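Long-range contacts in uncharacterized protein (Sulfolobus solfataricus, PDB 4WYH), which serves as PriX, a noncatalytic subunit of the archaeal eukaryotic-type primase that is essential for efficient primer synthesis: residues E36-M41 / K75-K80; G42-R47 / Y79-G84; R49-V54 / S89-V94. All coordinates share one frame; numbering follows the deposited sequence.

Contact 1 (E36-M41 / K75-K80); sequences EKVLEM and KEFYYK
Phe77 turns the edge of its ring to two carbonyl oxygens in the last turn of helix 33-41. Its CE1 lies 3.5 Å from Val38 O and its CD1 3.6 Å from Leu39 O, both oxygens close to the ring plane. CG of Phe77 stands anti to the backbone N (chi1 163°), which carries the ring across to these two carbonyls. Val38 lies alongside the ring, pointing the same way, with its CG1 branch 4.0 Å from Phe77 CE1. Leu39 instead crosses Phe77 at about a right angle and brings the methyl CD2 to 3.7 Å from Phe77 CB. Its CG sits beside its own backbone N (chi1 -82°), and the end of the side chain reaches nearer to Phe77 than the base does. The contact thus joins the C-terminal ends of helices 33-41 and 67-78 in an all-helical domain; helix 47-63 runs between them in sequence and supplies Phe50, which touches both Val38 and Phe77. Further out, Lys80 CB lies 3.8 Å from Met41 O. On the outer side of helix 33-41, Lys37 NZ is 2.6 Å from Glu40 OE1 in a salt bridge, which OE1 accepts on its syn lone pair. Met41 and Val38 also meet residues of helix 116-128.

Contact 2 (G42-R47 / Y79-G84); sequences GLQDSR and YKLQSG
The guanidinium of Arg47 is sandwiched between Leu81 and Tyr78. Over one face stands Leu81, with CG 3.9 Å above the centre of the plane and CB 3.2 Å from Arg47 NH1; the two side chains cross at about a right angle. The opposite face meets the ring of Tyr78 in a cation-pi interaction. At the edge, near the plane, lies Ser83 O, gripped end-on by two nitrogens: Arg47 NH1 at 3.0 Å and Arg47 NH2 at 2.9 Å. They approach this single oxygen from opposite faces of its carbonyl plane, and neither bond is straight (136° and 143° at the hydrogens). Arg47 NE turns back to Gln44 O, 3.0 Å away, and meets a lone pair in the carbonyl plane. A bend at chi3 (-63°) swings the head of Arg47 into this position, where NH1 also bonds to Tyr78 O. A methionine in place of Arg47 would probably leave the carbonyls of Ser83 and Gln44 without their donors and let the 79-84 loop drift from the 42-47 loop.

Beside this grip, Leu81 CD2 touches Leu43 O at 3.3 Å and the flank of Gln44 CG at 4.1 Å. Gly42, just past the end of helix 33-41 with positive phi, brings its CA within 3.9 Å of Lys80 CB, where a side chain of its own would collide. Glu121 of helix 116-128 accepts bonds from Gln44 N, Asp45 N and Ser46 OG. Here an interhelical loop leading into helix 47-63 is fastened to a second loop by an arginine at the helix start, and the first loop carries Asp45, a residue seen to bind manganese in this protein, though no metal is bound to it here.

Contact 3 (R49-V54 / S89-V94); sequences RFILYV and SWLKSV
Ile51 sets its CG2 methyl against the six-membered ring of Trp90, 3.7 Å from CZ3, and the two side chains pass each other at a slant. The contact is a near-parallel helix pair within the all-helical Primase X domain: the axes of the short segments 49-54 and 89-94 come within 10.7 Å and run at 19° to each other. Helix 67-78, which lies between them in sequence, also borders the interface, with Phe77 on Ile51 and Leu71 on Leu91.

Ile51 is the wedge of the contact. Because CG2 is anti to its backbone N while CG1 lies beside that N (chi1 -65°), one branch faces Trp90 and both branches reach Leu91. Leu91 crosses Ile51 at about a right angle, its CD2 3.9 Å from Ile51 CG2 and 4.1 Å from Ile51 CD1. No hydrogen bond spans the two segments; the side-chain contacts between them are apolar. The helix widens into a pi-type turn at 51-54, and Ile51 O takes a bond from Ser56 OG. At the start of the segment, Arg49 points away from the pair and forms salt bridges with Asp115 and Glu117.

Val94 completes the seam one turn beyond Trp90. Its CG1 branch meets Leu52 CD1 at 4.1 Å, while the other methyl, CG2, stays within its own helix, 3.8 Å above the plane of the Trp90 ring, over its centre.

Overall arrangement
All three contacts lie in one compact all-helical domain. Contacts 1 and 2 have centres 8 Å apart and share Tyr79 and Lys80: helix 33-41 runs straight into the 42-47 loop, and helix 67-78 into the 79-84 loop. Contact 3, its centre about 13 Å and 14 Å from those of contacts 1 and 2, adds helix 88-101. Along the chain, the segments of contact 3 alternate with those of the other two. Helix 47-63 begins at Arg47 of contact 2 and carries segment 49-54 of contact 3. Phe50 links all three by touching Val38, Phe77 and Leu43. Asp45, seen elsewhere to bind manganese, lies on the 42-47 loop, whose Leu43 packs on Phe50 and Phe77.

Contact 1 (E36-M41 / K75-K80)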
loop_
_atom_site.group_PDB
_atom_site.type_symbol
_atom_site.label_atom_id
_atom_site.label_comp_id
_atom_site.label_asym_id
_atom_site.label_seq_id
_atom_site.Cartn_x
_atom_site.Cartn_y
_atom_site.Cartn_z
ATOM N N GLU A 36 -2.199 7.839 2.375
ATOM C CA GLU A 36 -2.597 7.782 3.777
ATOM C C GLU A 36 -4.079 7.464 3.915
ATOM O O GLU A 36 -4.487 6.648 4.735
ATOM C CB GLU A 36 -2.275 9.094 4.498
ATOM C CG GLU A 36 -0.772 9.414 4.583
ATOM C CD GLU A 36 0.000 8.588 5.596
ATOM O OE1 GLU A 36 -0.636 7.677 6.189
ATOM O OE2 GLU A 36 1.251 8.812 5.795
ATOM N N LYS A 37 -4.883 8.086 3.076
ATOM C CA LYS A 37 -6.306 7.832 3.074
ATOM C C LYS A 37 -6.671 6.386 2.770
ATOM O O LYS A 37 -7.527 5.822 3.394
ATOM C CB LYS A 37 -6.992 8.745 2.055
ATOM C CG LYS A 37 -8.395 9.108 2.487
ATOM C CD LYS A 37 -8.391 9.545 3.959
ATOM C CE LYS A 37 -9.711 10.090 4.496
ATOM N NZ LYS A 37 -9.472 10.314 5.969
ATOM N N VAL A 38 -6.066 5.824 1.739
ATOM C CA VAL A 38 -6.275 4.444 1.372
ATOM C C VAL A 38 -5.831 3.555 2.541
ATOM O O VAL A 38 -6.557 2.607 2.913
ATOM C CB VAL A 38 -5.534 4.047 0.070
ATOM C CG1 VAL A 38 -5.726 2.576 -0.235
ATOM C CG2 VAL A 38 -6.099 4.837 -1.121
ATOM N N LEU A 39 -4.676 3.862 3.130
ATOM C CA LEU A 39 -4.212 3.071 4.215
ATOM C C LEU A 39 -5.211 3.047 5.361
ATOM O O LEU A 39 -5.372 2.030 6.018
ATOM C CB LEU A 39 -2.867 3.528 4.747
ATOM C CG LEU A 39 -1.645 3.051 4.009
ATOM C CD1 LEU A 39 -0.495 3.936 4.434
ATOM C CD2 LEU A 39 -1.263 1.600 4.202
ATOM N N GLU A 40 -5.862 4.185 5.575
ATOM C CA GLU A 40 -6.855 4.305 6.630
ATOM C C GLU A 40 -8.119 3.500 6.358
ATOM O O GLU A 40 -8.673 2.957 7.286
ATOM C CB GLU A 40 -7.273 5.741 6.775
ATOM C CG GLU A 40 -8.319 5.925 7.840
ATOM C CD GLU A 40 -8.776 7.337 7.931
ATOM O OE1 GLU A 40 -8.575 8.063 6.923
ATOM O OE2 GLU A 40 -9.319 7.696 9.010
ATOM N N MET A 41 -8.568 3.470 5.099
ATOM C CA MET A 41 -9.881 2.942 4.743
ATOM C C MET A 41 -9.902 1.489 4.293
ATOM O O MET A 41 -10.834 0.766 4.581
ATOM C CB MET A 41 -10.523 3.846 3.715
ATOM C CG MET A 41 -10.650 5.302 4.156
ATOM S SD MET A 41 -11.778 5.538 5.556
ATOM C CE MET A 41 -13.134 4.405 5.171
ATOM N N LYS A 75 0.048 -4.144 7.935
ATOM C CA LYS A 75 -0.826 -5.212 8.443
ATOM C C LYS A 75 -2.237 -4.715 8.859
ATOM O O LYS A 75 -3.246 -5.312 8.466
ATOM C CB LYS A 75 -0.130 -5.956 9.601
ATOM C CG LYS A 75 -0.752 -7.279 9.879
ATOM C CD LYS A 75 -0.564 -7.650 11.341
ATOM C CE LYS A 75 0.709 -8.418 11.565
ATOM N NZ LYS A 75 0.670 -8.970 12.950
ATOM N N GLU A 76 -2.277 -3.590 9.550
ATOM C CA GLU A 76 -3.524 -2.881 9.924
ATOM C C GLU A 76 -4.352 -2.505 8.733
ATOM O O GLU A 76 -5.537 -2.747 8.769
ATOM C CB GLU A 76 -3.227 -1.567 10.580
ATOM C CG GLU A 76 -3.213 -1.607 12.014
ATOM C CD GLU A 76 -2.643 -0.327 12.561
ATOM O OE1 GLU A 76 -2.148 0.608 11.841
ATOM O OE2 GLU A 76 -2.642 -0.334 13.746
ATOM N N PHE A 77 -3.746 -1.952 7.695
ATOM C CA PHE A 77 -4.398 -1.735 6.411
ATOM C C PHE A 77 -4.980 -3.004 5.808
ATOM O O PHE A 77 -6.169 -3.030 5.456
ATOM C CB PHE A 77 -3.399 -1.139 5.403
ATOM C CG PHE A 77 -3.844 -1.265 3.989
ATOM C CD1 PHE A 77 -4.883 -0.480 3.526
ATOM C CD2 PHE A 77 -3.231 -2.182 3.095
ATOM C CE1 PHE A 77 -5.299 -0.599 2.207
ATOM C CE2 PHE A 77 -3.651 -2.269 1.767
ATOM C CZ PHE A 77 -4.687 -1.493 1.342
ATOM N N TYR A 78 -4.175 -4.065 5.725
ATOM C CA TYR A 78 -4.609 -5.314 5.120
ATOM C C TYR A 78 -5.852 -5.871 5.701
ATOM O O TYR A 78 -6.698 -6.337 4.934
ATOM C CB TYR A 78 -3.493 -6.395 5.070
ATOM C CG TYR A 78 -3.952 -7.623 4.334
ATOM C CD1 TYR A 78 -3.910 -7.710 2.952
ATOM C CD2 TYR A 78 -4.512 -8.696 5.041
ATOM C CE1 TYR A 78 -4.392 -8.847 2.299
ATOM C CE2 TYR A 78 -5.031 -9.801 4.408
ATOM C CZ TYR A 78 -4.981 -9.882 3.028
ATOM O OH TYR A 78 -5.472 -11.011 2.413
ATOM N N TYR A 79 -5.980 -5.878 7.044
ATOM C CA TYR A 79 -7.114 -6.483 7.697
ATOM C C TYR A 79 -8.323 -5.516 7.900
ATOM O O TYR A 79 -9.276 -5.826 8.597
ATOM C CB TYR A 79 -6.679 -7.182 8.985
ATOM C CG TYR A 79 -5.773 -8.368 8.762
ATOM C CD1 TYR A 79 -6.249 -9.518 8.151
ATOM C CD2 TYR A 79 -4.438 -8.360 9.181
ATOM C CE1 TYR A 79 -5.426 -10.659 7.962
ATOM C CE2 TYR A 79 -3.613 -9.497 8.957
ATOM C CZ TYR A 79 -4.131 -10.629 8.365
ATOM O OH TYR A 79 -3.396 -11.767 8.111
ATOM N N LYS A 80 -8.311 -4.369 7.255
ATOM C CA LYS A 80 -9.543 -3.592 7.173
ATOM C C LYS A 80 -10.661 -4.381 6.508
ATOM O O LYS A 80 -11.817 -4.124 6.766
ATOM C CB LYS A 80 -9.344 -2.258 6.434
ATOM C CG LYS A 80 -8.329 -1.358 7.055
ATOM C CD LYS A 80 -8.750 -0.997 8.427
ATOM C CE LYS A 80 -8.711 0.478 8.591
ATOM N NZ LYS A 80 -8.653 0.841 10.031
#

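Contact 2 (G42-R47 / Y79-G84)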
loop_
_atom_site.group_PDB
_atom_site.type_symbol
_atom_site.label_atom_id
_atom_site.label_comp_id
_atom_site.label_asym_id
_atom_site.label_seq_id
_atom_site.Cartn_x
_atom_site.Cartn_y
_atom_site.Cartn_z
ATOM N N GLY A 42 -8.853 1.075 3.582
ATOM C CA GLY A 42 -8.702 -0.272 3.136
ATOM C C GLY A 42 -9.132 -0.444 1.689
ATOM O O GLY A 42 -9.783 0.423 1.108
ATOM N N LEU A 43 -8.678 -1.526 1.094
ATOM C CA LEU A 43 -9.063 -1.902 -0.253
ATOM C C LEU A 43 -9.644 -3.337 -0.223
ATOM O O LEU A 43 -9.978 -3.889 0.864
ATOM C CB LEU A 43 -7.864 -1.801 -1.229
ATOM C CG LEU A 43 -7.212 -0.411 -1.427
ATOM C CD1 LEU A 43 -5.987 -0.483 -2.363
ATOM C CD2 LEU A 43 -8.202 0.631 -1.918
ATOM N N GLN A 44 -9.712 -3.934 -1.408
ATOM C CA GLN A 44 -10.453 -5.153 -1.560
ATOM C C GLN A 44 -9.645 -6.262 -2.265
ATOM O O GLN A 44 -8.999 -6.992 -1.588
ATOM C CB GLN A 44 -11.809 -4.851 -2.176
ATOM C CG GLN A 44 -12.738 -6.033 -2.219
ATOM C CD GLN A 44 -14.179 -5.662 -2.541
ATOM O OE1 GLN A 44 -15.100 -6.273 -2.020
ATOM N NE2 GLN A 44 -14.383 -4.665 -3.369
ATOM N N ASP A 45 -9.806 -6.464 -3.558
ATOM C CA ASP A 45 -9.032 -7.447 -4.288
ATOM C C ASP A 45 -7.599 -7.021 -4.598
ATOM O O ASP A 45 -6.792 -7.840 -4.949
ATOM C CB ASP A 45 -9.721 -7.776 -5.597
ATOM C CG ASP A 45 -11.144 -8.408 -5.388
ATOM O OD1 ASP A 45 -11.461 -8.914 -4.282
ATOM O OD2 ASP A 45 -11.905 -8.326 -6.363
ATOM N N SER A 46 -7.283 -5.731 -4.450
ATOM C CA SER A 46 -6.009 -5.220 -4.835
ATOM C C SER A 46 -5.065 -4.964 -3.668
ATOM O O SER A 46 -4.046 -4.375 -3.876
ATOM C CB SER A 46 -6.191 -3.963 -5.683
ATOM O OG SER A 46 -6.581 -2.879 -4.898
ATOM N N ARG A 47 -5.426 -5.379 -2.441
ATOM C CA ARG A 47 -4.638 -5.104 -1.212
ATOM C C ARG A 47 -3.203 -5.472 -1.277
ATOM O O ARG A 47 -2.370 -4.646 -0.928
ATOM C CB ARG A 47 -5.241 -5.783 0.026
ATOM C CG ARG A 47 -6.447 -5.092 0.558
ATOM C CD ARG A 47 -7.153 -5.945 1.618
ATOM N NE ARG A 47 -7.654 -7.196 1.049
ATOM C CZ ARG A 47 -8.029 -8.222 1.787
ATOM N NH1 ARG A 47 -7.967 -8.184 3.140
ATOM N NH2 ARG A 47 -8.498 -9.279 1.185
ATOM N N TYR A 79 -5.980 -5.878 7.044
ATOM C CA TYR A 79 -7.114 -6.483 7.697
ATOM C C TYR A 79 -8.323 -5.516 7.900
ATOM O O TYR A 79 -9.276 -5.826 8.597
ATOM C CB TYR A 79 -6.679 -7.182 8.985
ATOM C CG TYR A 79 -5.773 -8.368 8.762
ATOM C CD1 TYR A 79 -6.249 -9.518 8.151
ATOM C CD2 TYR A 79 -4.438 -8.360 9.181
ATOM C CE1 TYR A 79 -5.426 -10.659 7.962
ATOM C CE2 TYR A 79 -3.613 -9.497 8.957
ATOM C CZ TYR A 79 -4.131 -10.629 8.365
ATOM O OH TYR A 79 -3.396 -11.767 8.111
ATOM N N LYS A 80 -8.311 -4.369 7.255
ATOM C CA LYS A 80 -9.543 -3.592 7.173
ATOM C C LYS A 80 -10.661 -4.381 6.508
ATOM O O LYS A 80 -11.817 -4.124 6.766
ATOM C CB LYS A 80 -9.344 -2.258 6.434
ATOM C CG LYS A 80 -8.329 -1.358 7.055
ATOM C CD LYS A 80 -8.750 -0.997 8.427
ATOM C CE LYS A 80 -8.711 0.478 8.591
ATOM N NZ LYS A 80 -8.653 0.841 10.031
ATOM N N LEU A 81 -10.331 -5.355 5.653
ATOM C CA LEU A 81 -11.372 -6.213 5.033
ATOM C C LEU A 81 -11.998 -7.275 5.955
ATOM O O LEU A 81 -13.231 -7.378 6.000
ATOM C CB LEU A 81 -10.847 -6.884 3.752
ATOM C CG LEU A 81 -11.815 -7.169 2.584
ATOM C CD1 LEU A 81 -13.017 -7.926 3.062
ATOM C CD2 LEU A 81 -12.324 -5.909 1.902
ATOM N N GLN A 82 -11.172 -8.065 6.655
ATOM C CA GLN A 82 -11.607 -9.334 7.383
ATOM C C GLN A 82 -11.947 -10.552 6.539
ATOM O O GLN A 82 -12.439 -11.542 7.096
ATOM C CB GLN A 82 -12.703 -9.220 8.512
ATOM C CG GLN A 82 -13.642 -8.029 8.608
ATOM C CD GLN A 82 -14.502 -8.113 9.864
ATOM O OE1 GLN A 82 -14.834 -7.087 10.476
ATOM N NE2 GLN A 82 -14.859 -9.338 10.267
ATOM N N SER A 83 -11.729 -10.507 5.225
ATOM C CA SER A 83 -11.523 -11.738 4.527
ATOM C C SER A 83 -10.087 -11.577 4.069
ATOM O O SER A 83 -9.703 -10.606 3.448
ATOM C CB SER A 83 -12.494 -11.972 3.378
ATOM O OG SER A 83 -12.133 -11.179 2.270
ATOM N N GLY A 84 -9.286 -12.529 4.476
ATOM C CA GLY A 84 -8.086 -12.841 3.791
ATOM C C GLY A 84 -6.963 -12.956 4.791
ATOM O O GLY A 84 -7.104 -12.658 5.933
#

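Contact 3 (R49-V54 / S89-V94)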
loop_
_atom_site.group_PDB
_atom_site.type_symbol
_atom_site.label_atom_id
_atom_site.label_comp_id
_atom_site.label_asym_id
_atom_site.label_seq_id
_atom_site.Cartn_x
_atom_site.Cartn_y
_atom_site.Cartn_z
ATOM N N ARG A 49 -1.234 -6.140 -3.976
ATOM C CA ARG A 49 -0.542 -5.309 -4.969
ATOM C C ARG A 49 -0.354 -3.849 -4.504
ATOM O O ARG A 49 0.712 -3.288 -4.714
ATOM C CB ARG A 49 -1.342 -5.336 -6.285
ATOM C CG ARG A 49 -1.383 -6.723 -6.863
ATOM C CD ARG A 49 -1.787 -6.701 -8.346
ATOM N NE ARG A 49 -2.971 -5.880 -8.620
ATOM C CZ ARG A 49 -4.197 -6.347 -8.643
ATOM N NH1 ARG A 49 -4.407 -7.584 -8.312
ATOM N NH2 ARG A 49 -5.230 -5.562 -8.950
ATOM N N PHE A 50 -1.347 -3.266 -3.828
ATOM C CA PHE A 50 -1.248 -1.895 -3.290
ATOM C C PHE A 50 -0.115 -1.878 -2.296
ATOM O O PHE A 50 0.688 -0.999 -2.315
ATOM C CB PHE A 50 -2.538 -1.475 -2.612
ATOM C CG PHE A 50 -2.502 -0.063 -2.060
ATOM C CD1 PHE A 50 -2.478 0.996 -2.923
ATOM C CD2 PHE A 50 -2.389 0.175 -0.719
ATOM C CE1 PHE A 50 -2.443 2.281 -2.461
ATOM C CE2 PHE A 50 -2.338 1.488 -0.239
ATOM C CZ PHE A 50 -2.351 2.527 -1.125
ATOM N N ILE A 51 -0.011 -2.884 -1.448
ATOM C CA ILE A 51 1.155 -2.995 -0.535
ATOM C C ILE A 51 2.502 -3.119 -1.240
ATOM O O ILE A 51 3.437 -2.384 -0.924
ATOM C CB ILE A 51 0.996 -4.180 0.487
ATOM C CG1 ILE A 51 -0.172 -3.925 1.451
ATOM C CG2 ILE A 51 2.316 -4.481 1.233
ATOM C CD1 ILE A 51 -0.530 -5.178 2.268
ATOM N N LEU A 52 2.611 -3.997 -2.210
ATOM C CA LEU A 52 3.881 -4.187 -2.897
ATOM C C LEU A 52 4.304 -2.959 -3.714
ATOM O O LEU A 52 5.454 -2.562 -3.674
ATOM C CB LEU A 52 3.806 -5.397 -3.811
ATOM C CG LEU A 52 5.026 -5.773 -4.637
ATOM C CD1 LEU A 52 6.226 -5.958 -3.715
ATOM C CD2 LEU A 52 4.742 -7.005 -5.462
ATOM N N TYR A 53 3.359 -2.345 -4.432
ATOM C CA TYR A 53 3.711 -1.352 -5.463
ATOM C C TYR A 53 3.622 0.056 -4.992
ATOM O O TYR A 53 4.256 0.950 -5.596
ATOM C CB TYR A 53 2.919 -1.594 -6.826
ATOM C CG TYR A 53 3.223 -2.928 -7.484
ATOM C CD1 TYR A 53 4.430 -3.152 -8.069
ATOM C CD2 TYR A 53 2.293 -3.978 -7.499
ATOM C CE1 TYR A 53 4.725 -4.382 -8.625
ATOM C CE2 TYR A 53 2.581 -5.214 -8.021
ATOM C CZ TYR A 53 3.812 -5.423 -8.567
ATOM O OH TYR A 53 4.132 -6.608 -9.152
ATOM N N VAL A 54 2.861 0.292 -3.918
ATOM C CA VAL A 54 2.576 1.617 -3.493
ATOM C C VAL A 54 2.882 1.847 -2.005
ATOM O O VAL A 54 3.782 2.616 -1.675
ATOM C CB VAL A 54 1.110 2.006 -3.844
ATOM C CG1 VAL A 54 0.842 3.424 -3.435
ATOM C CG2 VAL A 54 0.817 1.730 -5.316
ATOM N N SER A 89 6.041 -12.654 7.258
ATOM C CA SER A 89 7.300 -12.889 6.566
ATOM C C SER A 89 7.239 -12.209 5.162
ATOM O O SER A 89 8.229 -11.586 4.716
ATOM C CB SER A 89 7.580 -14.395 6.498
ATOM O OG SER A 89 6.824 -14.957 5.444
ATOM N N TRP A 90 6.076 -12.263 4.498
ATOM C CA TRP A 90 5.906 -11.547 3.231
ATOM C C TRP A 90 6.088 -10.019 3.458
ATOM O O TRP A 90 6.842 -9.375 2.766
ATOM C CB TRP A 90 4.545 -11.847 2.617
ATOM C CG TRP A 90 4.344 -11.306 1.293
ATOM C CD1 TRP A 90 4.761 -11.881 0.099
ATOM C CD2 TRP A 90 3.610 -10.140 0.932
ATOM N NE1 TRP A 90 4.352 -11.119 -0.958
ATOM C CE2 TRP A 90 3.641 -10.041 -0.480
ATOM C CE3 TRP A 90 2.905 -9.180 1.642
ATOM C CZ2 TRP A 90 3.009 -9.019 -1.166
ATOM C CZ3 TRP A 90 2.289 -8.145 0.927
ATOM C CH2 TRP A 90 2.327 -8.098 -0.446
ATOM N N LEU A 91 5.406 -9.481 4.445
ATOM C CA LEU A 91 5.441 -8.027 4.720
ATOM C C LEU A 91 6.835 -7.532 5.053
ATOM O O LEU A 91 7.255 -6.528 4.538
ATOM C CB LEU A 91 4.461 -7.658 5.805
ATOM C CG LEU A 91 2.985 -7.797 5.420
ATOM C CD1 LEU A 91 2.047 -7.671 6.632
ATOM C CD2 LEU A 91 2.602 -6.769 4.352
ATOM N N LYS A 92 7.540 -8.261 5.910
ATOM C CA LYS A 92 8.884 -7.921 6.251
ATOM C C LYS A 92 9.796 -7.989 5.036
ATOM O O LYS A 92 10.607 -7.082 4.810
ATOM C CB LYS A 92 9.453 -8.835 7.329
ATOM C CG LYS A 92 8.671 -8.834 8.608
ATOM C CD LYS A 92 9.385 -9.735 9.630
ATOM C CE LYS A 92 8.793 -9.614 11.024
ATOM N NZ LYS A 92 9.323 -10.780 11.796
ATOM N N SER A 93 9.657 -9.039 4.231
ATOM C CA SER A 93 10.418 -9.118 2.975
ATOM C C SER A 93 10.147 -7.953 1.993
ATOM O O SER A 93 11.065 -7.390 1.399
ATOM C CB SER A 93 10.167 -10.434 2.288
ATOM O OG SER A 93 10.831 -10.450 1.010
ATOM N N VAL A 94 8.890 -7.601 1.782
ATOM C CA VAL A 94 8.584 -6.432 0.967
ATOM C C VAL A 94 9.263 -5.162 1.461
ATOM O O VAL A 94 9.838 -4.409 0.675
ATOM C CB VAL A 94 7.070 -6.198 0.937
ATOM C CG1 VAL A 94 6.748 -4.907 0.195
ATOM C CG2 VAL A 94 6.324 -7.380 0.303
#